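Local coordinates for protein N-hydroxyarylamine O-acetyltransferase (Bacillus cereus, PDB 4DMO) that is an active arylamine N-acetyltransferase with a non-canonical Cys-His-Glu catalytic triad, and probably also O-acetylates N-hydroxyarylamines, at residues V38-L43 and V216-K221; E60-N65 and Y72-T77; G149-R154 and Y163-R168. All coordinates share one frame; numbering follows the deposited sequence.

Contact 1 (V38-L43 and V216-K221); sequences VPFENL and VPLIVK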
loop_
_atom_site.group_PDB
_atom_site.type_symbol
_atom_site.label_atom_id
_atom_site.label_comp_id
_atom_site.label_asym_id
_atom_site.label_seq_id
_atom_site.Cartn_x
_atom_site.Cartn_y
_atom_site.Cartn_z
ATOM N N VAL A 38 6.157 -6.793 -3.144
ATOM C CA VAL A 38 5.353 -6.887 -1.947
ATOM C C VAL A 38 3.899 -6.749 -2.283
ATOM O O VAL A 38 3.448 -5.703 -2.730
ATOM C CB VAL A 38 5.696 -5.799 -0.940
ATOM C CG1 VAL A 38 5.015 -6.084 0.370
ATOM C CG2 VAL A 38 7.201 -5.709 -0.754
ATOM N N PRO A 39 3.147 -7.827 -2.094
ATOM C CA PRO A 39 1.733 -7.772 -2.425
ATOM C C PRO A 39 0.865 -7.139 -1.338
ATOM O O PRO A 39 1.213 -7.083 -0.148
ATOM C CB PRO A 39 1.373 -9.237 -2.606
ATOM C CG PRO A 39 2.303 -9.953 -1.754
ATOM C CD PRO A 39 3.570 -9.172 -1.707
ATOM N N PHE A 40 -0.292 -6.659 -1.789
ATOM C CA PHE A 40 -1.361 -6.221 -0.919
ATOM C C PHE A 40 -2.106 -7.467 -0.512
ATOM O O PHE A 40 -2.639 -8.178 -1.370
ATOM C CB PHE A 40 -2.274 -5.257 -1.704
ATOM C CG PHE A 40 -3.355 -4.576 -0.874
ATOM C CD1 PHE A 40 -3.052 -3.496 -0.066
ATOM C CD2 PHE A 40 -4.660 -5.001 -0.939
ATOM C CE1 PHE A 40 -4.051 -2.862 0.690
ATOM C CE2 PHE A 40 -5.663 -4.364 -0.211
ATOM C CZ PHE A 40 -5.366 -3.306 0.606
ATOM N N GLU A 41 -2.101 -7.778 0.783
ATOM C CA GLU A 41 -2.766 -8.996 1.276
ATOM C C GLU A 41 -3.274 -8.874 2.713
ATOM O O GLU A 41 -2.719 -8.149 3.542
ATOM C CB GLU A 41 -1.844 -10.205 1.165
ATOM C CG GLU A 41 -0.520 -10.029 1.893
ATOM C CD GLU A 41 -0.265 -11.080 2.954
ATOM O OE1 GLU A 41 -1.181 -11.398 3.752
ATOM O OE2 GLU A 41 0.875 -11.541 3.011
ATOM N N ASN A 42 -4.343 -9.596 3.015
ATOM C CA ASN A 42 -5.007 -9.463 4.306
ATOM C C ASN A 42 -5.001 -10.720 5.144
ATOM O O ASN A 42 -5.815 -10.862 6.066
ATOM C CB ASN A 42 -6.458 -9.082 4.094
ATOM C CG ASN A 42 -7.258 -10.196 3.490
ATOM O OD1 ASN A 42 -6.720 -11.069 2.808
ATOM N ND2 ASN A 42 -8.560 -10.185 3.751
ATOM N N LEU A 43 -4.117 -11.638 4.809
ATOM C CA LEU A 43 -4.233 -12.987 5.322
ATOM C C LEU A 43 -3.978 -13.071 6.829
ATOM O O LEU A 43 -4.526 -13.950 7.477
ATOM C CB LEU A 43 -3.334 -13.947 4.518
ATOM C CG LEU A 43 -3.630 -13.986 3.004
ATOM C CD1 LEU A 43 -2.741 -14.973 2.319
ATOM C CD2 LEU A 43 -5.061 -14.396 2.794
ATOM N N VAL A 216 -13.053 -12.373 3.675
ATOM C CA VAL A 216 -12.500 -13.373 2.759
ATOM C C VAL A 216 -11.077 -12.999 2.360
ATOM O O VAL A 216 -10.704 -11.832 2.450
ATOM C CB VAL A 216 -13.362 -13.470 1.477
ATOM C CG1 VAL A 216 -14.789 -13.873 1.823
ATOM C CG2 VAL A 216 -13.365 -12.173 0.744
ATOM N N PRO A 217 -10.280 -13.977 1.916
ATOM C CA PRO A 217 -8.923 -13.655 1.442
ATOM C C PRO A 217 -8.947 -12.708 0.262
ATOM O O PRO A 217 -9.766 -12.862 -0.638
ATOM C CB PRO A 217 -8.384 -15.000 0.982
ATOM C CG PRO A 217 -9.230 -16.034 1.774
ATOM C CD PRO A 217 -10.575 -15.414 1.830
ATOM N N LEU A 218 -8.027 -11.751 0.286
ATOM C CA LEU A 218 -7.860 -10.763 -0.754
ATOM C C LEU A 218 -6.351 -10.537 -0.940
ATOM O O LEU A 218 -5.654 -10.150 0.001
ATOM C CB LEU A 218 -8.551 -9.494 -0.307
ATOM C CG LEU A 218 -8.936 -8.434 -1.313
ATOM C CD1 LEU A 218 -9.824 -7.403 -0.600
ATOM C CD2 LEU A 218 -7.721 -7.768 -1.881
ATOM N N ILE A 219 -5.837 -10.827 -2.127
ATOM C CA ILE A 219 -4.416 -10.621 -2.432
ATOM C C ILE A 219 -4.281 -9.980 -3.807
ATOM O O ILE A 219 -4.734 -10.557 -4.783
ATOM C CB ILE A 219 -3.611 -11.926 -2.488
ATOM C CG1 ILE A 219 -3.703 -12.730 -1.170
ATOM C CG2 ILE A 219 -2.162 -11.607 -2.789
ATOM C CD1 ILE A 219 -4.758 -13.787 -1.202
ATOM N N VAL A 220 -3.626 -8.819 -3.894
ATOM C CA VAL A 220 -3.346 -8.222 -5.196
ATOM C C VAL A 220 -1.879 -7.773 -5.275
ATOM O O VAL A 220 -1.278 -7.370 -4.281
ATOM C CB VAL A 220 -4.297 -7.033 -5.482
ATOM C CG1 VAL A 220 -4.215 -6.039 -4.408
ATOM C CG2 VAL A 220 -3.952 -6.330 -6.787
ATOM N N LYS A 221 -1.308 -7.876 -6.472
ATOM C CA LYS A 221 0.035 -7.410 -6.725
ATOM C C LYS A 221 0.205 -6.982 -8.165
ATOM O O LYS A 221 -0.263 -7.659 -9.072
ATOM C CB LYS A 221 1.036 -8.499 -6.444
ATOM C CG LYS A 221 2.431 -7.969 -6.372
ATOM C CD LYS A 221 3.457 -9.053 -6.007
ATOM C CE LYS A 221 3.655 -10.078 -7.092
ATOM N NZ LYS A 221 4.181 -9.435 -8.299
#

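Contact 2 (E60-N65 and Y72-T77); sequences EKILVN and YELNPT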
loop_
_atom_site.group_PDB
_atom_site.type_symbol
_atom_site.label_atom_id
_atom_site.label_comp_id
_atom_site.label_asym_id
_atom_site.label_seq_id
_atom_site.Cartn_x
_atom_site.Cartn_y
_atom_site.Cartn_z
ATOM N N GLU A 60 10.152 -8.239 10.137
ATOM C CA GLU A 60 9.994 -9.696 10.251
ATOM C C GLU A 60 8.910 -10.239 9.324
ATOM O O GLU A 60 9.144 -11.172 8.585
ATOM C CB GLU A 60 9.642 -10.061 11.697
ATOM C CG GLU A 60 9.179 -11.513 11.914
ATOM C CD GLU A 60 10.319 -12.478 12.217
ATOM O OE1 GLU A 60 11.495 -12.087 12.031
ATOM O OE2 GLU A 60 10.036 -13.642 12.605
ATOM N N LYS A 61 7.717 -9.646 9.368
ATOM C CA LYS A 61 6.624 -10.112 8.520
ATOM C C LYS A 61 6.918 -9.856 7.035
ATOM O O LYS A 61 6.883 -10.779 6.205
ATOM C CB LYS A 61 5.281 -9.463 8.931
ATOM C CG LYS A 61 4.111 -10.003 8.112
ATOM C CD LYS A 61 2.842 -9.159 8.163
ATOM C CE LYS A 61 1.719 -9.811 7.347
ATOM N NZ LYS A 61 0.812 -8.762 6.748
ATOM N N ILE A 62 7.249 -8.616 6.696
ATOM C CA ILE A 62 7.331 -8.212 5.304
ATOM C C ILE A 62 8.679 -8.526 4.692
ATOM O O ILE A 62 8.753 -9.020 3.573
ATOM C CB ILE A 62 7.100 -6.652 5.119
ATOM C CG1 ILE A 62 5.798 -6.186 5.754
ATOM C CG2 ILE A 62 7.081 -6.268 3.652
ATOM C CD1 ILE A 62 4.589 -6.567 4.991
ATOM N N LEU A 63 9.754 -8.187 5.397
ATOM C CA LEU A 63 11.082 -8.271 4.789
ATOM C C LEU A 63 11.717 -9.648 4.997
ATOM O O LEU A 63 12.264 -10.235 4.071
ATOM C CB LEU A 63 12.001 -7.164 5.318
ATOM C CG LEU A 63 11.421 -5.757 5.276
ATOM C CD1 LEU A 63 12.428 -4.744 5.787
ATOM C CD2 LEU A 63 10.971 -5.383 3.867
ATOM N N VAL A 64 11.609 -10.176 6.204
ATOM C CA VAL A 64 12.220 -11.460 6.513
ATOM C C VAL A 64 11.338 -12.604 6.026
ATOM O O VAL A 64 11.802 -13.460 5.281
ATOM C CB VAL A 64 12.503 -11.615 8.034
ATOM C CG1 VAL A 64 13.059 -13.011 8.343
ATOM C CG2 VAL A 64 13.472 -10.531 8.525
ATOM N N ASN A 65 10.070 -12.608 6.426
ATOM C CA ASN A 65 9.177 -13.714 6.078
ATOM C C ASN A 65 8.467 -13.565 4.717
ATOM O O ASN A 65 7.609 -14.351 4.366
ATOM C CB ASN A 65 8.156 -13.913 7.197
ATOM C CG ASN A 65 8.791 -14.490 8.454
ATOM O OD1 ASN A 65 9.837 -15.118 8.381
ATOM N ND2 ASN A 65 8.155 -14.292 9.600
ATOM N N TYR A 72 -1.886 -0.108 6.394
ATOM C CA TYR A 72 -1.307 0.237 7.677
ATOM C C TYR A 72 -0.091 -0.605 8.000
ATOM O O TYR A 72 0.518 -0.414 9.061
ATOM C CB TYR A 72 -2.357 0.101 8.816
ATOM C CG TYR A 72 -3.070 -1.247 8.839
ATOM C CD1 TYR A 72 -4.369 -1.381 8.343
ATOM C CD2 TYR A 72 -2.430 -2.385 9.296
ATOM C CE1 TYR A 72 -5.022 -2.628 8.336
ATOM C CE2 TYR A 72 -3.070 -3.622 9.289
ATOM C CZ TYR A 72 -4.359 -3.739 8.825
ATOM O OH TYR A 72 -4.965 -4.956 8.813
ATOM N N GLU A 73 0.224 -1.561 7.121
ATOM C CA GLU A 73 1.481 -2.295 7.198
ATOM C C GLU A 73 2.457 -1.845 6.092
ATOM O O GLU A 73 3.639 -1.646 6.350
ATOM C CB GLU A 73 1.233 -3.813 7.125
ATOM C CG GLU A 73 0.374 -4.368 8.251
ATOM C CD GLU A 73 -0.117 -5.806 7.993
ATOM O OE1 GLU A 73 0.202 -6.717 8.782
ATOM O OE2 GLU A 73 -0.814 -6.035 6.990
ATOM N N LEU A 74 1.985 -1.692 4.856
ATOM C CA LEU A 74 2.912 -1.370 3.742
ATOM C C LEU A 74 3.413 0.060 3.853
ATOM O O LEU A 74 4.592 0.317 3.658
ATOM C CB LEU A 74 2.279 -1.589 2.361
ATOM C CG LEU A 74 1.771 -3.015 2.072
ATOM C CD1 LEU A 74 1.232 -3.231 0.647
ATOM C CD2 LEU A 74 2.857 -4.003 2.346
ATOM N N ASN A 75 2.540 1.006 4.181
ATOM C CA ASN A 75 2.995 2.383 4.243
ATOM C C ASN A 75 3.919 2.683 5.428
ATOM O O ASN A 75 4.925 3.391 5.265
ATOM C CB ASN A 75 1.817 3.357 4.145
ATOM C CG ASN A 75 1.316 3.470 2.748
ATOM O OD1 ASN A 75 2.094 3.443 1.809
ATOM N ND2 ASN A 75 0.002 3.537 2.585
ATOM N N PRO A 76 3.626 2.116 6.612
ATOM C CA PRO A 76 4.628 2.271 7.677
ATOM C C PRO A 76 5.940 1.558 7.356
ATOM O O PRO A 76 6.998 2.066 7.711
ATOM C CB PRO A 76 3.950 1.647 8.885
ATOM C CG PRO A 76 2.470 1.875 8.614
ATOM C CD PRO A 76 2.342 1.629 7.133
ATOM N N THR A 77 5.886 0.428 6.664
ATOM C CA THR A 77 7.119 -0.222 6.228
ATOM C C THR A 77 7.985 0.741 5.424
ATOM O O THR A 77 9.183 0.814 5.634
ATOM C CB THR A 77 6.849 -1.477 5.353
ATOM O OG1 THR A 77 6.139 -2.438 6.114
ATOM C CG2 THR A 77 8.143 -2.116 4.870
#

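Contact 3 (G149-R154 and Y163-R168); sequences GDYRIR and YILEMR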
loop_
_atom_site.group_PDB
_atom_site.type_symbol
_atom_site.label_atom_id
_atom_site.label_comp_id
_atom_site.label_asym_id
_atom_site.label_seq_id
_atom_site.Cartn_x
_atom_site.Cartn_y
_atom_site.Cartn_z
ATOM N N GLY A 149 -2.993 4.126 -13.294
ATOM C CA GLY A 149 -3.944 5.206 -13.481
ATOM C C GLY A 149 -3.317 6.539 -13.221
ATOM O O GLY A 149 -2.093 6.620 -13.092
ATOM N N ASP A 150 -4.142 7.592 -13.163
ATOM C CA ASP A 150 -3.640 8.952 -12.902
ATOM C C ASP A 150 -3.924 9.372 -11.454
ATOM O O ASP A 150 -4.973 9.023 -10.933
ATOM C CB ASP A 150 -4.308 9.957 -13.851
ATOM C CG ASP A 150 -3.735 9.919 -15.261
ATOM O OD1 ASP A 150 -3.493 8.811 -15.786
ATOM O OD2 ASP A 150 -3.515 11.020 -15.830
ATOM N N TYR A 151 -3.017 10.133 -10.828
ATOM C CA TYR A 151 -3.160 10.499 -9.417
ATOM C C TYR A 151 -2.763 11.928 -9.154
ATOM O O TYR A 151 -1.795 12.404 -9.724
ATOM C CB TYR A 151 -2.290 9.590 -8.530
ATOM C CG TYR A 151 -2.656 8.145 -8.643
ATOM C CD1 TYR A 151 -2.157 7.360 -9.678
ATOM C CD2 TYR A 151 -3.545 7.565 -7.749
ATOM C CE1 TYR A 151 -2.505 6.018 -9.787
ATOM C CE2 TYR A 151 -3.912 6.225 -7.865
ATOM C CZ TYR A 151 -3.370 5.463 -8.884
ATOM O OH TYR A 151 -3.730 4.143 -9.012
ATOM N N ARG A 152 -3.505 12.612 -8.283
ATOM C CA ARG A 152 -3.177 13.988 -7.925
ATOM C C ARG A 152 -3.752 14.309 -6.564
ATOM O O ARG A 152 -4.773 13.743 -6.134
ATOM C CB ARG A 152 -3.730 14.987 -8.970
ATOM C CG ARG A 152 -5.175 15.401 -8.726
ATOM C CD ARG A 152 -5.784 16.271 -9.839
ATOM N NE ARG A 152 -7.250 16.341 -9.733
ATOM C CZ ARG A 152 -8.057 16.906 -10.639
ATOM N NH1 ARG A 152 -7.548 17.469 -11.735
ATOM N NH2 ARG A 152 -9.376 16.898 -10.469
ATOM N N ILE A 153 -3.130 15.268 -5.910
ATOM C CA ILE A 153 -3.602 15.707 -4.608
ATOM C C ILE A 153 -4.338 17.033 -4.731
ATOM O O ILE A 153 -3.944 17.885 -5.511
ATOM C CB ILE A 153 -2.416 15.905 -3.665
ATOM C CG1 ILE A 153 -1.783 14.543 -3.343
ATOM C CG2 ILE A 153 -2.861 16.652 -2.416
ATOM C CD1 ILE A 153 -0.564 14.661 -2.490
ATOM N N ARG A 154 -5.406 17.211 -3.968
ATOM C CA ARG A 154 -6.038 18.515 -3.871
ATOM C C ARG A 154 -6.309 18.825 -2.420
ATOM O O ARG A 154 -6.671 17.943 -1.637
ATOM C CB ARG A 154 -7.325 18.591 -4.705
ATOM C CG ARG A 154 -7.071 18.535 -6.208
ATOM C CD ARG A 154 -8.230 19.170 -7.012
ATOM N NE ARG A 154 -9.447 18.356 -6.988
ATOM C CZ ARG A 154 -10.566 18.659 -6.318
ATOM N NH1 ARG A 154 -10.658 19.767 -5.592
ATOM N NH2 ARG A 154 -11.601 17.833 -6.347
ATOM N N TYR A 163 -7.276 17.024 3.007
ATOM C CA TYR A 163 -6.701 16.823 1.670
ATOM C C TYR A 163 -7.322 15.584 1.048
ATOM O O TYR A 163 -8.001 14.802 1.708
ATOM C CB TYR A 163 -5.188 16.640 1.721
ATOM C CG TYR A 163 -4.396 17.913 1.917
ATOM C CD1 TYR A 163 -3.897 18.601 0.821
ATOM C CD2 TYR A 163 -4.129 18.414 3.182
ATOM C CE1 TYR A 163 -3.172 19.745 0.972
ATOM C CE2 TYR A 163 -3.391 19.563 3.350
ATOM C CZ TYR A 163 -2.910 20.229 2.229
ATOM O OH TYR A 163 -2.173 21.398 2.333
ATOM N N ILE A 164 -7.106 15.413 -0.236
ATOM C CA ILE A 164 -7.651 14.263 -0.921
ATOM C C ILE A 164 -6.662 13.766 -1.942
ATOM O O ILE A 164 -5.866 14.540 -2.495
ATOM C CB ILE A 164 -8.995 14.552 -1.644
ATOM C CG1 ILE A 164 -8.798 15.506 -2.828
ATOM C CG2 ILE A 164 -10.043 15.091 -0.666
ATOM C CD1 ILE A 164 -10.131 15.780 -3.611
ATOM N N LEU A 165 -6.721 12.453 -2.160
ATOM C CA LEU A 165 -6.038 11.821 -3.269
ATOM C C LEU A 165 -7.072 11.397 -4.278
ATOM O O LEU A 165 -7.927 10.538 -4.000
ATOM C CB LEU A 165 -5.249 10.605 -2.811
ATOM C CG LEU A 165 -4.543 10.004 -4.009
ATOM C CD1 LEU A 165 -3.406 10.897 -4.429
ATOM C CD2 LEU A 165 -4.064 8.596 -3.736
ATOM N N GLU A 166 -7.004 12.030 -5.443
ATOM C CA GLU A 166 -7.903 11.756 -6.530
ATOM C C GLU A 166 -7.198 10.915 -7.567
ATOM O O GLU A 166 -5.990 10.936 -7.692
ATOM C CB GLU A 166 -8.341 13.069 -7.188
ATOM C CG GLU A 166 -9.637 13.637 -6.674
ATOM C CD GLU A 166 -9.904 15.006 -7.240
ATOM O OE1 GLU A 166 -8.917 15.715 -7.531
ATOM O OE2 GLU A 166 -11.087 15.363 -7.422
ATOM N N MET A 167 -7.972 10.189 -8.338
ATOM C CA MET A 167 -7.395 9.308 -9.321
ATOM C C MET A 167 -8.344 9.004 -10.477
ATOM O O MET A 167 -9.583 9.112 -10.364
ATOM C CB MET A 167 -7.016 7.985 -8.665
ATOM C CG MET A 167 -8.227 7.128 -8.278
ATOM S SD MET A 167 -7.844 5.734 -7.180
ATOM C CE MET A 167 -9.471 5.010 -6.897
ATOM N N ARG A 168 -7.755 8.569 -11.578
ATOM C CA ARG A 168 -8.556 8.000 -12.637
ATOM C C ARG A 168 -7.812 6.902 -13.386
ATOM O O ARG A 168 -6.580 6.959 -13.511
ATOM C CB ARG A 168 -9.011 9.123 -13.561
ATOM C CG ARG A 168 -7.905 9.958 -14.111
ATOM C CD ARG A 168 -8.490 11.220 -14.765
ATOM N NE ARG A 168 -8.280 11.315 -16.211
ATOM C CZ ARG A 168 -7.203 11.842 -16.781
ATOM N NH1 ARG A 168 -6.203 12.285 -16.039
ATOM N NH2 ARG A 168 -7.115 11.902 -18.098
#

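Contact 1 (V38-L43 and V216-K221)
Asn42 meets the 216-221 chain through both ends of its carboxamide. OD1 accepts the backbone N-H of Leu218 (OD1 to N 2.9 Å), and this donor stands 40° above the carbonyl plane. ND2 donates a hydrogen bond to the backbone oxygen of Val216 (ND2 to O 3.0 Å), which lies in the amide plane, and also bonds Phe213 O. The torsion behind this double grip sets CG between the backbone N and the carbonyl carbon (chi1 69°), so the amide continues the pairing where Asn42 N itself makes only a weak bond to Leu218 O.

Upstream, Phe40 and Val220 form an antiparallel hydrogen-bonded pair: Phe40 N to Val220 O and Val220 N to Phe40 O both measure 2.8 Å. Their side chains share a face of the sheet and meet close to the backbone, Phe40 CB lying 3.4 Å from Val220 CG1. With Phe40 CG anti to N (chi1 -173°), one ring edge receives Leu218 CD2 at 4.2 Å from Phe40 CD2, while the ring of Phe213 comes in steeply inclined.

On the other face stand Glu41 and Ile219, a non-hydrogen-bonded pair. The Glu41 chain bends at its second torsion and carries its carboxylate away from Ile219: OE1 takes Leu43 N at 3.1 Å, and OE2 pairs with Arg67 and Gly68 N. Leu43 reaches back instead, its CD2 3.8 Å from Pro217 CB, the two side chains crossing at about a right angle.

Strand 40-41 is one of the two outer strands of a five-stranded antiparallel sheet, beside strand 218-223, which in turn pairs with strand 226-231. Helix 250-261 packs against the Ile219 side, Tyr253 touching Leu43 and Pro217, and Leu257 and Phe261 touching Ile219.

Contact 2 (E60-N65 and Y72-T77)
Lys61 and Glu73 join two successive helices of a helix-loop-helix unit. The short axes of 60-64 and 72-77, parts of helices 55-64 and 71-84, cross at -62° and approach to 11.0 Å, a separation bridged by side chains alone. In this papain-like family the second helix carries the nucleophilic cysteine at its N-terminal end.

The polar link is a salt bridge. Lys61 extends from a chi1 of -176°, CG anti to the backbone N, and bends only at its last torsion, which brings NZ within 2.9 Å of Glu73 OE1. The ammonium approaches from above the carboxylate plane, 41° out of it, and adds a weak bond to OE2 (NZ to OE2 3.2 Å). Both groups have further partners: Lys61 NZ bonds Gly68 O, while Asn44 ND2 donates to Glu73 OE1 and Leu70 N to OE2. The ion pair therefore also ties down the loop that leads into the second helix.

Apolar contact is sparse. Ile62 CD1 touches Leu74 CD2 at 4.1 Å, the two side chains crossing at about a right angle, and both residues rest on Val38. Leu63, which also packs on helix 5-14, brings CD2 to 4.4 Å from Thr77 CG2. Ile62 CG1 makes a van der Waals approach to the threonine hydroxyl, 3.8 Å from Thr77 OG1.

Within the second helix Thr77 turns that hydroxyl back to the preceding turn. OG1 donates to Glu73 O at 2.6 Å, while Thr77 N reaches the same oxygen at 3.1 Å from the opposite face of the carbonyl plane.

Contact 3 (G149-R154 and Y163-R168)
Glu166 draws in both Arg152 and Arg154 from the facing strand, forming a salt-bridge network. Arg154 grips the carboxylate side-on with two nitrogens: NE meets OE1 at 2.7 Å, on the syn side though out of the carboxylate plane, and NH2 meets OE2, also at 2.7 Å. Arg152 NE reaches OE1 at 2.8 Å from the opposite face of the carboxylate, and the guanidinium plane of Arg152 is turned 39° from it. OE1 thus accepts two short hydrogen bonds, from Arg152 NE and Arg154 NE, with a weak third from Arg152 NH2. The chi3 bend of Arg154 turns its guanidinium toward strand 163-168, where Ile164 CD1 covers one face 3.7 Å above its plane. Two arginines at one carboxylate would probably favour its ionised form. At the open end of the hairpin a separate salt bridge joins Asp150 OD2 to Arg168 NH1 (3.0 Å), with the planes of the two groups 68° apart.

The backbones beneath form an antiparallel beta hairpin, their axes at 159°. Pairs Asp150-Arg168, Arg152-Glu166 and Arg154-Ile164 are hydrogen-bonded and put their side chains on the charged face, Ile164 being its apolar member. The hairpin belongs to an eight-stranded antiparallel sheet, strand 163-168 pairing on its other side with strand 183-188 and strand 149-158 with strand 144-146.

The opposite face is apolar and aromatic. Met167 CB lies 3.6 Å from Tyr151 CD2, and the extended methionine chain runs alongside the ring, its SD 5.2 Å from the ring centroid in an oblique Met-aromatic contact. Ile153 and Leu165 pack together there and on Leu123. Back on the charged face, Arg152 makes a cation-pi contact with Trp182, a residue of the pocket that holds 3-(1-methylpiperidinium-1-yl)propane-1-sulfonate, and the side chain of Glu166 is about 5 Å from that ligand.

Overall arrangement
Contacts 1 and 2 are both buried and adjoin one another: Val38 CG1 touches Leu74 CD2 at 3.6 Å and Ile62 CG2 at 3.9 Å, so the helix pair rests on the chain leading into the short edge strand. Contact 3 is only partly buried and lies on the opposite side of the chain's centre, its centre about 23 Å from that of contact 1. Sheet pairing serves contacts 1 and 3, in two different sheets, whereas contact 2 has no backbone bond between its segments. Chemistry follows place: a carboxamide and apolar branches in contact 1, one ion pair beside a few apolar touches in contact 2, and a ligand-side row of arginines and acids in contact 3.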